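Local coordinates for periplasmic binding protein/LacI transcriptional regulator (Burkholderia graminis C4D1M, PDB 5HQJ) that binds D-arabinose in its alpha-pyranose form and probably serves as the periplasmic sugar-binding component of an ABC transporter, at residues Val112-Ser117 with Ser125-Thr130. Numbering follows the deposited sequence.
Sequences VLTYDS and SMYIGT. With 64K (alpha-D-arabinopyranose), chain B.
Thr114 and Tyr115 pair with Tyr127 and Ile128 as neighbouring parallel strands, joined by backbone bonds that alternate in direction. Ser125 N donates almost straight to Val112 O (2.8 Å, 178° at the hydrogen), Thr114 N to Met126 O, Ile128 N to Thr114 O, and Asp116 N to Ile128 O at 2.9 Å. The last bond fastens the strand end just where the chain turns into the binding site. Ser125, small and polar in the loop leading to the second strand, also has its hydroxyl bonded to Gln283.

The apolar packing lies on the face of Leu113, Tyr115 and Ile128. Leu113 CD1 meets Ile128 CD1 at 4.1 Å, and helix 269-284 covers this side through Leu280, a setting suited to branched aliphatic chains. On the other face, Tyr127 CG lies anti to its backbone N (chi1 164°), which sends the ring along the strands with its edge toward Thr114 OG1 and the Asp116 carbonyl carbon. Its hydroxyl donates in the carbonyl plane to a lone pair of Thr130 O (2.7 Å), fixing the ring's far end, while Thr114 OG1 is bonded to Asp118. A water 2.6 Å from Asp116 O also accepts from Thr130 N, linking the two loops.

Asp116, just past the strand end, suits its place because its carboxylate takes two sugar hydroxyls, O2 on OD1 and O1 on OD2, each at 2.6 Å; Ser91 steadies OD2. Ligand binding at the C-terminal ends of parallel strands, in the cleft between two alpha/beta domains, is characteristic of the type I periplasmic binding protein fold, shared with LacI-type regulators.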
loop_
_atom_site.group_PDB
_atom_site.type_symbol
_atom_site.label_atom_id
_atom_site.label_comp_id
_atom_site.label_asym_id
_atom_site.label_seq_id
_atom_site.Cartn_x
_atom_site.Cartn_y
_atom_site.Cartn_z
ATOM N N VAL A 112 11.130 -11.346 12.953
ATOM C CA VAL A 112 9.931 -10.642 12.560
ATOM C C VAL A 112 10.307 -9.346 11.864
ATOM O O VAL A 112 11.125 -8.583 12.365
ATOM C CB VAL A 112 9.030 -10.355 13.773
ATOM C CG1 VAL A 112 7.804 -9.576 13.355
ATOM C CG2 VAL A 112 8.617 -11.671 14.444
ATOM N N LEU A 113 9.692 -9.110 10.715
ATOM C CA LEU A 113 9.826 -7.835 10.056
ATOM C C LEU A 113 8.514 -7.428 9.412
ATOM O O LEU A 113 7.577 -8.240 9.268
ATOM C CB LEU A 113 10.952 -7.887 9.016
ATOM C CG LEU A 113 10.829 -8.795 7.778
ATOM C CD1 LEU A 113 9.941 -8.187 6.684
ATOM C CD2 LEU A 113 12.219 -9.108 7.184
ATOM N N THR A 114 8.436 -6.159 9.036
ATOM C CA THR A 114 7.258 -5.656 8.335
ATOM C C THR A 114 7.587 -5.254 6.915
ATOM O O THR A 114 8.761 -5.031 6.592
ATOM C CB THR A 114 6.648 -4.470 9.083
ATOM O OG1 THR A 114 7.637 -3.446 9.270
ATOM C CG2 THR A 114 6.144 -4.941 10.432
ATOM N N TYR A 115 6.542 -5.202 6.082
ATOM C CA TYR A 115 6.657 -4.735 4.685
ATOM C C TYR A 115 5.357 -4.002 4.352
ATOM O O TYR A 115 4.313 -4.274 4.953
ATOM C CB TYR A 115 6.956 -5.907 3.708
ATOM C CG TYR A 115 5.769 -6.785 3.449
ATOM C CD1 TYR A 115 5.385 -7.739 4.391
ATOM C CD2 TYR A 115 4.983 -6.623 2.324
ATOM C CE1 TYR A 115 4.270 -8.518 4.205
ATOM C CE2 TYR A 115 3.846 -7.404 2.124
ATOM C CZ TYR A 115 3.504 -8.350 3.079
ATOM O OH TYR A 115 2.391 -9.128 2.931
ATOM N N ASP A 116 5.463 -3.024 3.450
ATOM C CA ASP A 116 4.335 -2.258 2.924
ATOM C C ASP A 116 3.710 -1.293 3.923
ATOM O O ASP A 116 3.615 -0.102 3.639
ATOM C CB ASP A 116 3.262 -3.225 2.386
ATOM C CG ASP A 116 2.026 -2.510 1.947
ATOM O OD1 ASP A 116 2.129 -1.555 1.140
ATOM O OD2 ASP A 116 0.967 -2.889 2.450
ATOM N N SER A 117 3.247 -1.839 5.052
ATOM C CA SER A 117 2.632 -1.046 6.123
ATOM C C SER A 117 3.208 -1.458 7.483
ATOM O O SER A 117 3.042 -2.581 7.979
ATOM C CB SER A 117 1.104 -1.170 6.136
ATOM O OG SER A 117 0.538 0.030 6.709
ATOM N N SER A 125 12.356 -6.212 13.271
ATOM C CA SER A 125 13.763 -5.988 12.941
ATOM C C SER A 125 13.922 -4.823 11.984
ATOM O O SER A 125 14.880 -4.064 12.049
ATOM C CB SER A 125 14.383 -7.248 12.324
ATOM O OG SER A 125 13.782 -7.605 11.083
HETATM N N MSE A 126 12.970 -4.700 11.077
HETATM C CA MSE A 126 13.105 -3.765 9.986
HETATM C C MSE A 126 11.804 -3.668 9.202
HETATM O O MSE A 126 10.953 -4.556 9.288
HETATM C CB MSE A 126 14.245 -4.184 9.058
HETATM C CG MSE A 126 13.996 -5.476 8.346
HETATM SE SE MSE A 126 15.512 -6.108 7.278
HETATM C CE MSE A 126 15.231 -5.004 5.687
ATOM N N TYR A 127 11.683 -2.562 8.468
ATOM C CA TYR A 127 10.593 -2.276 7.544
ATOM C C TYR A 127 11.079 -2.200 6.111
ATOM O O TYR A 127 12.045 -1.478 5.798
ATOM C CB TYR A 127 9.915 -0.957 7.942
ATOM C CG TYR A 127 9.016 -0.350 6.864
ATOM C CD1 TYR A 127 7.748 -0.841 6.633
ATOM C CD2 TYR A 127 9.441 0.725 6.096
ATOM C CE1 TYR A 127 6.946 -0.284 5.657
ATOM C CE2 TYR A 127 8.648 1.271 5.121
ATOM C CZ TYR A 127 7.387 0.767 4.911
ATOM O OH TYR A 127 6.575 1.321 3.944
ATOM N N ILE A 128 10.407 -2.946 5.255
ATOM C CA ILE A 128 10.631 -2.900 3.838
ATOM C C ILE A 128 9.423 -2.303 3.127
ATOM O O ILE A 128 8.356 -2.919 3.068
ATOM C CB ILE A 128 10.885 -4.309 3.279
ATOM C CG1 ILE A 128 12.067 -4.948 4.020
ATOM C CG2 ILE A 128 11.085 -4.287 1.762
ATOM C CD1 ILE A 128 12.203 -6.436 3.754
ATOM N N GLY A 129 9.577 -1.132 2.539
ATOM C CA GLY A 129 8.455 -0.574 1.823
ATOM C C GLY A 129 8.669 0.818 1.279
ATOM O O GLY A 129 9.793 1.338 1.220
ATOM N N THR A 130 7.561 1.408 0.852
ATOM C CA THR A 130 7.536 2.756 0.315
ATOM C C THR A 130 7.780 3.768 1.422
ATOM O O THR A 130 7.446 3.537 2.589
ATOM C CB THR A 130 6.168 3.016 -0.361
ATOM O OG1 THR A 130 6.033 2.032 -1.373
ATOM C CG2 THR A 130 6.081 4.377 -0.949
HETATM O O2 64K B . 0.375 0.014 -0.012
HETATM C C2 64K B . -1.080 -0.169 0.056
HETATM C C3 64K B . -1.586 -0.242 -1.348
HETATM O O3 64K B . -1.584 1.056 -1.899
HETATM C C4 64K B . -3.030 -0.727 -1.413
HETATM O O4 64K B . -3.947 0.237 -0.863
HETATM C C5 64K B . -3.174 -1.961 -0.644
HETATM O O5 64K B . -2.864 -1.685 0.745
HETATM C C1 64K B . -1.397 -1.439 0.795
HETATM O O1 64K B . -1.029 -1.284 2.111
HETATM O O HOH W 1 4.570 0.822 1.348
#